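Protein arginine N-methyltransferase SFM1 (Saccharomyces cerevisiae, PDB 5C74) catalyses the S-adenosyl-L-methionine-dependent monomethylation of an arginine of ribosomal protein S3, as a protein arginine methyltransferase of the SPOUT clan. Local coordinates at residues Tyr3-Met8 / Leu18-Ile23; Asn31-Ser36 / Lys63-Asp68; Thr147-Lys152 / Glu158-Ile163. All blocks are in the same frame, centred on the assembly; numbering follows the deposited sequence.

Contact 1 of 3, residues Tyr3-Met8 / Leu18-Ile23; sequences YIIEHM and LEYSQI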
ATOM      1  N   TYR A   3       3.116   9.708  18.705  1.00 13.37           N
ATOM      2  CA  TYR A   3       2.310   8.636  18.138  1.00 10.02           C
ATOM      3  C   TYR A   3       3.191   7.585  17.495  1.00 12.00           C
ATOM      4  O   TYR A   3       4.113   7.916  16.760  1.00 13.01           O
ATOM      5  CB  TYR A   3       1.339   9.208  17.121  1.00 13.86           C
ATOM      6  CG  TYR A   3       0.401  10.169  17.798  1.00 15.31           C
ATOM      7  CD1 TYR A   3      -0.737   9.706  18.444  1.00 13.05           C
ATOM      8  CD2 TYR A   3       0.697  11.528  17.861  1.00 15.42           C
ATOM      9  CE1 TYR A   3      -1.586  10.583  19.108  1.00 15.60           C
ATOM     10  CE2 TYR A   3      -0.146  12.412  18.526  1.00 16.19           C
ATOM     11  CZ  TYR A   3      -1.285  11.924  19.140  1.00 15.83           C
ATOM     12  OH  TYR A   3      -2.118  12.785  19.810  1.00 15.29           O
ATOM     13  N   ILE A   4       2.902   6.323  17.781  1.00 11.13           N
ATOM     14  CA  ILE A   4       3.652   5.228  17.180  1.00 12.42           C
ATOM     15  C   ILE A   4       2.676   4.364  16.392  1.00 12.65           C
ATOM     16  O   ILE A   4       1.662   3.932  16.919  1.00 13.06           O
ATOM     17  CB  ILE A   4       4.379   4.373  18.251  1.00 15.85           C
ATOM     18  CG1 ILE A   4       5.351   5.244  19.064  1.00 17.00           C
ATOM     19  CG2 ILE A   4       5.124   3.179  17.611  1.00 14.13           C
ATOM     20  CD1 ILE A   4       5.870   4.565  20.336  1.00 17.26           C
ATOM     21  N   ILE A   5       2.970   4.123  15.120  1.00 12.64           N
ATOM     22  CA  ILE A   5       2.104   3.266  14.315  1.00 12.04           C
ATOM     23  C   ILE A   5       2.895   2.064  13.865  1.00 13.24           C
ATOM     24  O   ILE A   5       3.920   2.213  13.211  1.00 15.01           O
ATOM     25  CB  ILE A   5       1.549   4.000  13.064  1.00 17.06           C
ATOM     26  CG1 ILE A   5       0.709   5.213  13.467  1.00 15.19           C
ATOM     27  CG2 ILE A   5       0.723   3.040  12.209  1.00 16.21           C
ATOM     28  CD1 ILE A   5       0.304   6.074  12.296  1.00 16.17           C
ATOM     29  N   GLU A   6       2.445   0.872  14.216  1.00 11.91           N
ATOM     30  CA  GLU A   6       3.116  -0.318  13.721  1.00 14.79           C
ATOM     31  C   GLU A   6       2.704  -0.506  12.268  1.00 16.47           C
ATOM     32  O   GLU A   6       1.521  -0.654  11.971  1.00 16.28           O
ATOM     33  CB  GLU A   6       2.746  -1.551  14.543  1.00 17.17           C
ATOM     34  CG  GLU A   6       3.160  -1.476  16.013  1.00 18.53           C
ATOM     35  CD  GLU A   6       3.134  -2.838  16.680  1.00 23.33           C
ATOM     36  OE1 GLU A   6       2.109  -3.550  16.535  1.00 19.81           O
ATOM     37  OE2 GLU A   6       4.151  -3.206  17.320  1.00 22.91           O
ATOM     38  N   HIS A   7       3.674  -0.511  11.364  1.00 13.82           N
ATOM     39  CA  HIS A   7       3.370  -0.649   9.948  1.00 10.59           C
ATOM     40  C   HIS A   7       3.932  -1.987   9.533  1.00 17.19           C
ATOM     41  O   HIS A   7       5.021  -2.050   8.999  1.00 15.44           O
ATOM     42  CB  HIS A   7       3.976   0.498   9.126  1.00 13.64           C
ATOM     43  CG  HIS A   7       3.579   0.481   7.676  1.00 16.81           C
ATOM     44  ND1 HIS A   7       2.546   1.248   7.178  1.00 16.20           N
ATOM     45  CD2 HIS A   7       4.072  -0.219   6.620  1.00 16.28           C
ATOM     46  CE1 HIS A   7       2.419   1.023   5.877  1.00 19.81           C
ATOM     47  NE2 HIS A   7       3.335   0.139   5.515  1.00 16.49           N
ATOM     48  N   MET A   8       3.191  -3.053   9.817  1.00 16.17           N
ATOM     49  CA  MET A   8       3.717  -4.408   9.702  1.00 15.81           C
ATOM     50  C   MET A   8       3.251  -5.069   8.413  1.00 29.49           C
ATOM     51  O   MET A   8       2.694  -6.168   8.423  1.00 38.17           O
ATOM     52  CB  MET A   8       3.292  -5.253  10.905  1.00 19.16           C
ATOM     53  CG  MET A   8       3.793  -4.717  12.272  1.00 18.44           C
ATOM     54  SD  MET A   8       3.148  -5.615  13.723  1.00 10.98           S
ATOM     55  CE  MET A   8       4.049  -7.157  13.603  1.00 26.29           C
ATOM     56  N   LEU A  18      -1.623   9.102   1.890  1.00 14.28           N
ATOM     57  CA  LEU A  18      -2.374  10.321   2.143  1.00 14.71           C
ATOM     58  C   LEU A  18      -2.665  10.478   3.635  1.00 13.32           C
ATOM     59  O   LEU A  18      -2.562  11.594   4.168  1.00 13.05           O
ATOM     60  CB  LEU A  18      -3.679  10.342   1.343  1.00 15.99           C
ATOM     61  CG  LEU A  18      -3.499  10.326  -0.180  1.00 17.87           C
ATOM     62  CD1 LEU A  18      -4.884  10.386  -0.856  1.00 19.61           C
ATOM     63  CD2 LEU A  18      -2.636  11.503  -0.617  1.00 16.06           C
ATOM     64  N   GLU A  19      -3.022   9.378   4.305  1.00 12.18           N
ATOM     65  CA  GLU A  19      -3.299   9.449   5.748  1.00 12.00           C
ATOM     66  C   GLU A  19      -2.060   9.786   6.552  1.00 14.50           C
ATOM     67  O   GLU A  19      -2.106  10.661   7.430  1.00 13.47           O
ATOM     68  CB  GLU A  19      -3.911   8.144   6.252  1.00 15.41           C
ATOM     69  CG  GLU A  19      -5.321   7.950   5.690  1.00 20.10           C
ATOM     70  CD  GLU A  19      -6.161   6.922   6.447  1.00 27.98           C
ATOM     71  OE1 GLU A  19      -5.615   6.180   7.308  1.00 26.64           O
ATOM     72  OE2 GLU A  19      -7.383   6.882   6.174  1.00 22.31           O
ATOM     73  N   TYR A  20      -0.953   9.109   6.269  1.00 12.66           N
ATOM     74  CA  TYR A  20       0.299   9.431   6.971  1.00 13.97           C
ATOM     75  C   TYR A  20       0.738  10.873   6.719  1.00 17.29           C
ATOM     76  O   TYR A  20       1.241  11.535   7.629  1.00 12.86           O
ATOM     77  CB  TYR A  20       1.424   8.474   6.558  1.00 10.21           C
ATOM     78  CG  TYR A  20       1.277   7.061   7.086  1.00 14.50           C
ATOM     79  CD1 TYR A  20       0.270   6.715   7.992  1.00 17.53           C
ATOM     80  CD2 TYR A  20       2.166   6.068   6.693  1.00 12.29           C
ATOM     81  CE1 TYR A  20       0.157   5.413   8.461  1.00 23.83           C
ATOM     82  CE2 TYR A  20       2.055   4.780   7.153  1.00 11.77           C
ATOM     83  CZ  TYR A  20       1.068   4.453   8.038  1.00 17.64           C
ATOM     84  OH  TYR A  20       1.006   3.152   8.471  1.00 16.31           O
ATOM     85  N   SER A  21       0.569  11.354   5.484  1.00 13.24           N
ATOM     86  CA  SER A  21       0.933  12.725   5.157  1.00 15.25           C
ATOM     87  C   SER A  21       0.120  13.698   5.992  1.00 13.25           C
ATOM     88  O   SER A  21       0.653  14.692   6.478  1.00 14.42           O
ATOM     89  CB  SER A  21       0.711  13.027   3.671  1.00 16.54           C
ATOM     90  OG  SER A  21       1.543  12.209   2.871  1.00 16.54           O
ATOM     91  N   GLN A  22      -1.176  13.419   6.139  1.00 12.53           N
ATOM     92  CA  GLN A  22      -2.049  14.291   6.919  1.00 16.79           C
ATOM     93  C   GLN A  22      -1.619  14.295   8.384  1.00 17.56           C
ATOM     94  O   GLN A  22      -1.576  15.348   9.034  1.00 14.28           O
ATOM     95  CB  GLN A  22      -3.511  13.848   6.789  1.00 16.94           C
ATOM     96  CG  GLN A  22      -4.498  14.736   7.544  1.00 21.88           C
ATOM     97  CD  GLN A  22      -4.949  15.929   6.742  1.00 28.41           C
ATOM     98  OE1 GLN A  22      -4.305  16.329   5.760  1.00 27.59           O
ATOM     99  NE2 GLN A  22      -6.084  16.505   7.142  1.00 35.97           N
ATOM    100  N   ILE A  23      -1.282  13.119   8.901  1.00 16.51           N
ATOM    101  CA  ILE A  23      -0.799  13.016  10.292  1.00 13.48           C
ATOM    102  C   ILE A  23       0.473  13.842  10.509  1.00 16.72           C
ATOM    103  O   ILE A  23       0.570  14.617  11.472  1.00 12.93           O
ATOM    104  CB  ILE A  23      -0.560  11.535  10.675  1.00 14.74           C
ATOM    105  CG1 ILE A  23      -1.919  10.810  10.739  1.00 13.90           C
ATOM    106  CG2 ILE A  23       0.192  11.413  11.995  1.00 14.83           C
ATOM    107  CD1 ILE A  23      -1.842   9.266  10.700  1.00 11.97           C
TER
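Ile5 of strand 2-6 and Tyr20 of helix 14-27 mark the nearest backbone approach, with CA atoms 9.8 Å apart; His7, in the loop just after the strand, completes the strand side. Side chains alone bridge that gap. Tyr20 extends its ring across it, and its OH meets His7 ND1 at 2.8 Å in a nearly straight hydrogen bond (172°) that either partner could donate. Each polar atom lies at the edge of the other's ring and in its plane, while the rings meet rim to rim with their planes at 66°. His7 CG is anti to the backbone N (chi1 -174°), which swings the imidazole to the helix side of the loop. The other nitrogen, NE2, bonds to Gly11 O and the ring stacks with Phe12, which together probably limit its freedom to turn. Ile5 supplies the apolar contacts: its CD1 lies 3.9 Å from Tyr20 CE1 and meets Ile23 CD1 tip to tip at 4.2 Å. Its CG2 packs beside the hydroxyl, 3.8 Å from Tyr20 OH. A phenylalanine in place of Tyr20 would probably leave the buried His7 ND1 without its partner and the imidazole less firmly oriented. Leu34 also touches the tyrosine, and Ile23 continues onto Ile144 of helix 140-151. A strand and the helix that follows it, joined by apolar side chains and one buried hydrogen bond, form the first half of the beta-alpha-beta unit 2-6, 14-27, 32-35 in this parallel alpha/beta fold.

Contact 2 of 3, residues Asn31-Ser36 / Lys63-Asp68; sequences NLILSS and KGINED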
ATOM      1  N   ASN A  31       6.940  13.797  15.930  1.00 15.82           N
ATOM      2  CA  ASN A  31       5.948  13.249  16.843  1.00 14.77           C
ATOM      3  C   ASN A  31       5.189  12.046  16.316  1.00 14.20           C
ATOM      4  O   ASN A  31       4.200  11.616  16.919  1.00 14.93           O
ATOM      5  CB  ASN A  31       4.962  14.351  17.238  1.00 15.75           C
ATOM      6  CG  ASN A  31       5.663  15.487  17.954  1.00 25.97           C
ATOM      7  OD1 ASN A  31       6.434  15.255  18.882  1.00 26.66           O
ATOM      8  ND2 ASN A  31       5.450  16.709  17.491  1.00 31.15           N
ATOM      9  N   LEU A  32       5.663  11.498  15.196  1.00 19.31           N
ATOM     10  CA  LEU A  32       5.128  10.255  14.639  1.00 13.74           C
ATOM     11  C   LEU A  32       6.291   9.305  14.356  1.00 14.30           C
ATOM     12  O   LEU A  32       7.287   9.701  13.745  1.00 14.43           O
ATOM     13  CB  LEU A  32       4.346  10.504  13.343  1.00 16.30           C
ATOM     14  CG  LEU A  32       3.920   9.240  12.571  1.00 15.31           C
ATOM     15  CD1 LEU A  32       2.864   8.419  13.353  1.00 13.46           C
ATOM     16  CD2 LEU A  32       3.406   9.585  11.180  1.00 17.73           C
ATOM     17  N   ILE A  33       6.170   8.054  14.783  1.00 14.09           N
ATOM     18  CA  ILE A  33       7.157   7.040  14.398  1.00 13.83           C
ATOM     19  C   ILE A  33       6.456   5.796  13.870  1.00 12.74           C
ATOM     20  O   ILE A  33       5.519   5.295  14.500  1.00 11.50           O
ATOM     21  CB  ILE A  33       8.069   6.624  15.579  1.00 12.20           C
ATOM     22  CG1 ILE A  33       8.658   7.849  16.285  1.00 20.62           C
ATOM     23  CG2 ILE A  33       9.194   5.691  15.082  1.00 13.08           C
ATOM     24  CD1 ILE A  33       7.832   8.333  17.479  1.00 22.66           C
ATOM     25  N   LEU A  34       6.891   5.300  12.712  1.00 12.46           N
ATOM     26  CA  LEU A  34       6.413   4.013  12.219  1.00 13.90           C
ATOM     27  C   LEU A  34       7.367   2.951  12.724  1.00 12.37           C
ATOM     28  O   LEU A  34       8.574   3.115  12.615  1.00 14.19           O
ATOM     29  CB  LEU A  34       6.375   3.963  10.683  1.00 14.24           C
ATOM     30  CG  LEU A  34       5.526   4.949   9.888  1.00 16.81           C
ATOM     31  CD1 LEU A  34       5.489   4.473   8.424  1.00 12.61           C
ATOM     32  CD2 LEU A  34       4.114   5.056  10.468  1.00 15.59           C
ATOM     33  N   SER A  35       6.840   1.869  13.279  1.00 11.57           N
ATOM     34  CA  SER A  35       7.696   0.828  13.829  1.00 11.52           C
ATOM     35  C   SER A  35       7.330  -0.542  13.270  1.00 11.05           C
ATOM     36  O   SER A  35       6.276  -0.717  12.667  1.00 14.37           O
ATOM     37  CB  SER A  35       7.597   0.806  15.360  1.00 13.20           C
ATOM     38  OG  SER A  35       6.291   0.424  15.755  1.00 16.91           O
ATOM     39  N   SER A  36       8.212  -1.505  13.511  1.00 13.40           N
ATOM     40  CA  SER A  36       8.058  -2.886  13.057  1.00 14.33           C
ATOM     41  C   SER A  36       7.820  -3.007  11.551  1.00 13.84           C
ATOM     42  O   SER A  36       7.130  -3.929  11.115  1.00 13.98           O
ATOM     43  CB  SER A  36       6.925  -3.589  13.824  1.00 15.70           C
ATOM     44  OG  SER A  36       7.261  -3.689  15.209  1.00 17.07           O
ATOM     45  N   LYS A  63       9.916  -0.705  21.278  1.00 15.54           N
ATOM     46  CA  LYS A  63      10.924  -0.645  22.331  1.00 20.39           C
ATOM     47  C   LYS A  63      12.330  -0.414  21.774  1.00 23.56           C
ATOM     48  O   LYS A  63      13.283  -0.270  22.533  1.00 21.09           O
ATOM     49  CB  LYS A  63      10.884  -1.917  23.178  1.00 22.15           C
ATOM     50  CG  LYS A  63       9.770  -1.886  24.233  1.00 24.32           C
ATOM     51  CD  LYS A  63      10.115  -0.907  25.364  1.00 27.36           C
ATOM     52  CE  LYS A  63      11.128  -1.527  26.322  1.00 32.06           C
ATOM     53  NZ  LYS A  63      11.575  -0.566  27.366  1.00 31.26           N
ATOM     54  N   GLY A  64      12.456  -0.355  20.449  1.00 17.47           N
ATOM     55  CA  GLY A  64      13.739  -0.039  19.823  1.00 17.77           C
ATOM     56  C   GLY A  64      13.791   1.386  19.284  1.00 18.53           C
ATOM     57  O   GLY A  64      14.799   1.840  18.743  1.00 16.88           O
ATOM     58  N   ILE A  65      12.695   2.110  19.451  1.00 15.20           N
ATOM     59  CA  ILE A  65      12.581   3.457  18.908  1.00 19.23           C
ATOM     60  C   ILE A  65      13.579   4.437  19.536  1.00 20.09           C
ATOM     61  O   ILE A  65      14.169   5.272  18.837  1.00 24.15           O
ATOM     62  CB  ILE A  65      11.127   3.982  19.106  1.00 20.99           C
ATOM     63  CG1 ILE A  65      10.194   3.328  18.086  1.00 16.35           C
ATOM     64  CG2 ILE A  65      11.068   5.488  19.010  1.00 23.36           C
ATOM     65  CD1 ILE A  65       8.718   3.746  18.293  1.00 18.30           C
ATOM     66  N   ASN A  66      13.781   4.323  20.846  1.00 15.32           N
ATOM     67  CA  ASN A  66      14.646   5.259  21.561  1.00 15.65           C
ATOM     68  C   ASN A  66      16.095   5.124  21.096  1.00 23.52           C
ATOM     69  O   ASN A  66      16.801   6.112  20.939  1.00 21.33           O
ATOM     70  CB  ASN A  66      14.541   5.045  23.076  1.00 17.33           C
ATOM     71  CG  ASN A  66      13.225   5.582  23.654  1.00 23.65           C
ATOM     72  OD1 ASN A  66      12.495   4.868  24.349  1.00 20.60           O
ATOM     73  ND2 ASN A  66      12.913   6.835  23.346  1.00 20.03           N
ATOM     74  N   GLU A  67      16.522   3.891  20.854  1.00 20.88           N
ATOM     75  CA  GLU A  67      17.839   3.628  20.292  1.00 26.43           C
ATOM     76  C   GLU A  67      17.999   4.238  18.896  1.00 21.43           C
ATOM     77  O   GLU A  67      19.057   4.738  18.558  1.00 20.60           O
ATOM     78  CB  GLU A  67      18.081   2.119  20.243  1.00 29.88           C
ATOM     79  CG  GLU A  67      19.478   1.704  19.836  1.00 36.00           C
ATOM     80  CD  GLU A  67      19.685   0.205  19.993  1.00 33.79           C
ATOM     81  OE1 GLU A  67      18.911  -0.425  20.749  1.00 43.93           O
ATOM     82  OE2 GLU A  67      20.611  -0.337  19.357  1.00 36.70           O
ATOM     83  N   ASP A  68      16.948   4.214  18.084  1.00 19.51           N
ATOM     84  CA  ASP A  68      17.060   4.731  16.717  1.00 20.80           C
ATOM     85  C   ASP A  68      16.897   6.247  16.606  1.00 22.18           C
ATOM     86  O   ASP A  68      17.375   6.862  15.644  1.00 18.24           O
ATOM     87  CB  ASP A  68      16.030   4.059  15.807  1.00 22.32           C
ATOM     88  CG  ASP A  68      16.450   2.664  15.383  1.00 26.92           C
ATOM     89  OD1 ASP A  68      17.561   2.241  15.758  1.00 21.87           O
ATOM     90  OD2 ASP A  68      15.679   2.011  14.646  1.00 31.12           O
TER
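The strand segment Asn31-Ser36 and the short helical segment Lys63-Asp68 approach most closely at Ser35 and Ile65, with 7.5 Å between their CA atoms, and no backbone bond links them. Ile65 does the bridging from the helix. Its CD1 settles against the branch of Ile33, 3.8 Å from CG2 and 4.0 Å from CB, and its CG1 is 4.0 Å from Ile33 CG2, the two isoleucines crossing at a slant. What presents that methyl is the first torsion of Ile33 (chi1 -50°), which places CG1 beside the backbone N and leaves CG2 anti to it. Further along the strand, Ser35 offers its CB to the same Ile65 CD1 at 4.3 Å, a looser, apolar contact. Ile4 of the neighbouring strand 2-6 and Leu72 of a loop also touch Ile65, which is thus shared between two strands and a loop. Beyond this patch, Asp68 is tied to Lys60 by a salt bridge and to Thr58 by a hydrogen bond. Alternate strand residues point to opposite sides: Ile33 and Ser35 meet helix 65-68, whereas Leu32 and Leu34 meet helix 14-27, the layering of a parallel alpha/beta sheet covered on both faces.

Contact 3 of 3, residues Thr147-Lys152 / Glu158-Ile163; sequences TQLIIK and EDIKFI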
ATOM      1  N   THR A 147      -7.268  12.100  19.408  1.00 11.74           N
ATOM      2  CA  THR A 147      -6.393  12.038  20.572  1.00 14.08           C
ATOM      3  C   THR A 147      -5.822  13.422  20.910  1.00 15.78           C
ATOM      4  O   THR A 147      -5.697  13.791  22.089  1.00 12.31           O
ATOM      5  CB  THR A 147      -5.265  11.020  20.339  1.00 10.77           C
ATOM      6  OG1 THR A 147      -5.846   9.713  20.220  1.00 16.16           O
ATOM      7  CG2 THR A 147      -4.290  11.044  21.534  1.00 15.02           C
ATOM      8  N   GLN A 148      -5.485  14.192  19.878  1.00 11.99           N
ATOM      9  CA  GLN A 148      -4.994  15.552  20.081  1.00 12.07           C
ATOM     10  C   GLN A 148      -6.051  16.423  20.762  1.00 11.67           C
ATOM     11  O   GLN A 148      -5.751  17.202  21.671  1.00 12.26           O
ATOM     12  CB  GLN A 148      -4.572  16.175  18.744  1.00 13.64           C
ATOM     13  CG  GLN A 148      -3.335  15.541  18.149  1.00 13.05           C
ATOM     14  CD  GLN A 148      -2.072  16.052  18.809  1.00 17.76           C
ATOM     15  OE1 GLN A 148      -1.481  15.380  19.653  1.00 15.75           O
ATOM     16  NE2 GLN A 148      -1.662  17.255  18.438  1.00 17.09           N
ATOM     17  N   LEU A 149      -7.288  16.309  20.306  1.00 10.47           N
ATOM     18  CA  LEU A 149      -8.372  17.090  20.890  1.00 14.13           C
ATOM     19  C   LEU A 149      -8.529  16.766  22.375  1.00 15.58           C
ATOM     20  O   LEU A 149      -8.755  17.656  23.205  1.00 13.82           O
ATOM     21  CB  LEU A 149      -9.687  16.817  20.130  1.00 11.78           C
ATOM     22  CG  LEU A 149      -9.744  17.349  18.689  1.00 13.98           C
ATOM     23  CD1 LEU A 149     -10.948  16.772  17.911  1.00 10.96           C
ATOM     24  CD2 LEU A 149      -9.825  18.864  18.741  1.00 15.75           C
ATOM     25  N   ILE A 150      -8.390  15.487  22.712  1.00 14.63           N
ATOM     26  CA  ILE A 150      -8.608  15.034  24.089  1.00 11.67           C
ATOM     27  C   ILE A 150      -7.424  15.395  24.989  1.00 16.79           C
ATOM     28  O   ILE A 150      -7.602  15.950  26.074  1.00 13.43           O
ATOM     29  CB  ILE A 150      -8.857  13.502  24.127  1.00 16.08           C
ATOM     30  CG1 ILE A 150     -10.190  13.162  23.463  1.00 12.55           C
ATOM     31  CG2 ILE A 150      -8.860  12.962  25.544  1.00 13.18           C
ATOM     32  CD1 ILE A 150     -10.389  11.654  23.240  1.00 15.42           C
ATOM     33  N   ILE A 151      -6.213  15.129  24.507  1.00 12.93           N
ATOM     34  CA  ILE A 151      -5.014  15.208  25.324  1.00 12.87           C
ATOM     35  C   ILE A 151      -4.394  16.605  25.287  1.00 15.87           C
ATOM     36  O   ILE A 151      -3.973  17.146  26.319  1.00 16.48           O
ATOM     37  CB  ILE A 151      -3.984  14.147  24.870  1.00 14.05           C
ATOM     38  CG1 ILE A 151      -4.538  12.738  25.109  1.00 17.64           C
ATOM     39  CG2 ILE A 151      -2.674  14.289  25.624  1.00 22.76           C
ATOM     40  CD1 ILE A 151      -4.734  12.378  26.584  1.00 18.63           C
ATOM     41  N   LYS A 152      -4.347  17.200  24.102  1.00 12.87           N
ATOM     42  CA  LYS A 152      -3.762  18.531  23.971  1.00 12.56           C
ATOM     43  C   LYS A 152      -4.765  19.620  24.311  1.00 12.48           C
ATOM     44  O   LYS A 152      -4.466  20.506  25.116  1.00 15.57           O
ATOM     45  CB  LYS A 152      -3.203  18.744  22.562  1.00 15.29           C
ATOM     46  CG  LYS A 152      -2.771  20.183  22.281  1.00 17.43           C
ATOM     47  CD  LYS A 152      -2.121  20.294  20.904  1.00 20.45           C
ATOM     48  CE  LYS A 152      -2.259  21.711  20.351  1.00 20.96           C
ATOM     49  NZ  LYS A 152      -3.603  21.922  19.757  1.00 22.20           N
ATOM     50  N   GLU A 158     -16.932  12.961  24.515  1.00 19.69           N
ATOM     51  CA  GLU A 158     -18.366  13.191  24.335  1.00 27.14           C
ATOM     52  C   GLU A 158     -18.694  14.604  23.840  1.00 29.77           C
ATOM     53  O   GLU A 158     -19.824  14.876  23.434  1.00 24.32           O
ATOM     54  CB  GLU A 158     -19.122  12.908  25.643  1.00 28.95           C
ATOM     55  CG  GLU A 158     -18.662  13.737  26.835  1.00 35.85           C
ATOM     56  CD  GLU A 158     -17.518  13.095  27.630  1.00 44.78           C
ATOM     57  OE1 GLU A 158     -16.782  12.236  27.085  1.00 32.02           O
ATOM     58  OE2 GLU A 158     -17.370  13.448  28.823  1.00 50.25           O
ATOM     59  N   ASP A 159     -17.711  15.500  23.871  1.00 22.24           N
ATOM     60  CA  ASP A 159     -17.896  16.876  23.403  1.00 17.83           C
ATOM     61  C   ASP A 159     -17.333  17.140  22.004  1.00 21.08           C
ATOM     62  O   ASP A 159     -17.493  18.236  21.461  1.00 19.94           O
ATOM     63  CB  ASP A 159     -17.255  17.854  24.374  1.00 19.44           C
ATOM     64  CG  ASP A 159     -17.976  17.903  25.704  1.00 27.55           C
ATOM     65  OD1 ASP A 159     -19.180  17.587  25.733  1.00 25.07           O
ATOM     66  OD2 ASP A 159     -17.331  18.247  26.711  1.00 25.86           O
ATOM     67  N   ILE A 160     -16.646  16.155  21.437  1.00 16.66           N
ATOM     68  CA  ILE A 160     -16.176  16.285  20.062  1.00 14.91           C
ATOM     69  C   ILE A 160     -17.336  16.042  19.103  1.00 15.06           C
ATOM     70  O   ILE A 160     -18.157  15.153  19.324  1.00 17.34           O
ATOM     71  CB  ILE A 160     -15.007  15.323  19.785  1.00 17.14           C
ATOM     72  CG1 ILE A 160     -13.840  15.668  20.721  1.00 15.18           C
ATOM     73  CG2 ILE A 160     -14.551  15.400  18.304  1.00 14.57           C
ATOM     74  CD1 ILE A 160     -12.751  14.590  20.795  1.00 13.36           C
ATOM     75  N   LYS A 161     -17.421  16.868  18.069  1.00 16.84           N
ATOM     76  CA  LYS A 161     -18.448  16.704  17.047  1.00 19.27           C
ATOM     77  C   LYS A 161     -17.974  15.733  15.958  1.00 18.73           C
ATOM     78  O   LYS A 161     -17.022  16.023  15.230  1.00 15.59           O
ATOM     79  CB  LYS A 161     -18.815  18.061  16.449  1.00 23.65           C
ATOM     80  CG  LYS A 161     -19.513  18.995  17.461  1.00 23.72           C
ATOM     81  CD  LYS A 161     -19.974  20.282  16.800  1.00 35.01           C
ATOM     82  CE  LYS A 161     -20.615  21.220  17.820  1.00 42.13           C
ATOM     83  NZ  LYS A 161     -21.537  20.475  18.726  1.00 46.62           N
ATOM     84  N   PHE A 162     -18.642  14.582  15.871  1.00 16.10           N
ATOM     85  CA  PHE A 162     -18.316  13.552  14.875  1.00 15.62           C
ATOM     86  C   PHE A 162     -19.426  13.389  13.840  1.00 16.81           C
ATOM     87  O   PHE A 162     -20.551  13.848  14.047  1.00 20.16           O
ATOM     88  CB  PHE A 162     -18.085  12.184  15.532  1.00 15.38           C
ATOM     89  CG  PHE A 162     -16.939  12.130  16.510  1.00 16.13           C
ATOM     90  CD1 PHE A 162     -15.617  12.122  16.067  1.00 17.42           C
ATOM     91  CD2 PHE A 162     -17.195  12.014  17.873  1.00 16.79           C
ATOM     92  CE1 PHE A 162     -14.570  12.035  16.968  1.00 16.08           C
ATOM     93  CE2 PHE A 162     -16.168  11.928  18.783  1.00 18.76           C
ATOM     94  CZ  PHE A 162     -14.839  11.939  18.342  1.00 18.18           C
ATOM     95  N   ILE A 163     -19.105  12.718  12.733  1.00 16.12           N
ATOM     96  CA  ILE A 163     -20.119  12.165  11.842  1.00 14.53           C
ATOM     97  C   ILE A 163     -19.775  10.690  11.646  1.00 18.65           C
ATOM     98  O   ILE A 163     -18.617  10.339  11.448  1.00 15.79           O
ATOM     99  CB  ILE A 163     -20.196  12.895  10.472  1.00 20.80           C
ATOM    100  CG1 ILE A 163     -21.303  12.289   9.599  1.00 22.40           C
ATOM    101  CG2 ILE A 163     -18.855  12.876   9.724  1.00 18.71           C
ATOM    102  CD1 ILE A 163     -21.691  13.156   8.416  1.00 25.36           C
TER
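Ile160 carries the second segment's side of this contact, meeting Leu149 and Ile150 on helix 140-151. The chain arrives through Glu158 and Asp159, the end of a 3-10 turn, with both acidic side chains exposed to solvent. At Ile160 it turns its side chain to the helix, and the CA atoms of Ile160 and Leu149 are 7.9 Å apart. Both branches of the isoleucine meet Leu149, and the longer one also meets Ile150. CD1 reaches between the two helix residues, 3.8 Å from Leu149 CB and 4.0 Å from Ile150 CG1, and CG2 rests against Leu149 CD1 at 3.9 Å. With CG1 anti to its own carbonyl carbon (chi1 -61°) and the chain extended beyond it, the delta methyl of Ile160 is carried out to the helix surface; it meets Ile150 at about a right angle and Leu149 more obliquely. Lys161 follows with an exposed side chain, its backbone bonding to Leu184. Phe162 then opens the strand, and CG2 of Ile160 sits over one face of its ring, 3.5 Å above the plane and displaced toward the rim. Ile163 carries the strand onward, paired through its backbone with Tyr182. The segment is the end of the connection that brings the chain from helix 140-151 into strand 162-169: Thr146 of that helix touches both Ile160 and Phe162, while strand 181-183 flanks Phe162 and Ile163 in the small antiparallel sheet.

The three contacts follow one another along the chain, each closing before the next opens. Contacts 1 and 2, with centres 12 Å apart, share the six-stranded parallel sheet: strands 2-6 and 32-35 are neighbours there, joined by backbone pairing, and Ile4 packs on Ile65. They place helix 14-27 on one face of it and helix 65-68 on the other. Contact 3 is 19 Å from contact 1 and 26 Å from contact 2, centre to centre, and joins helix 140-151 to the loop that enters the antiparallel sheet; Tyr3, probably hydrogen-bonded to Gln148, connects it to contact 1. The first two thus belong to the two faces of the parallel alpha/beta sheet, and the third lies where the chain passes from helix 140-151 toward the antiparallel sheet.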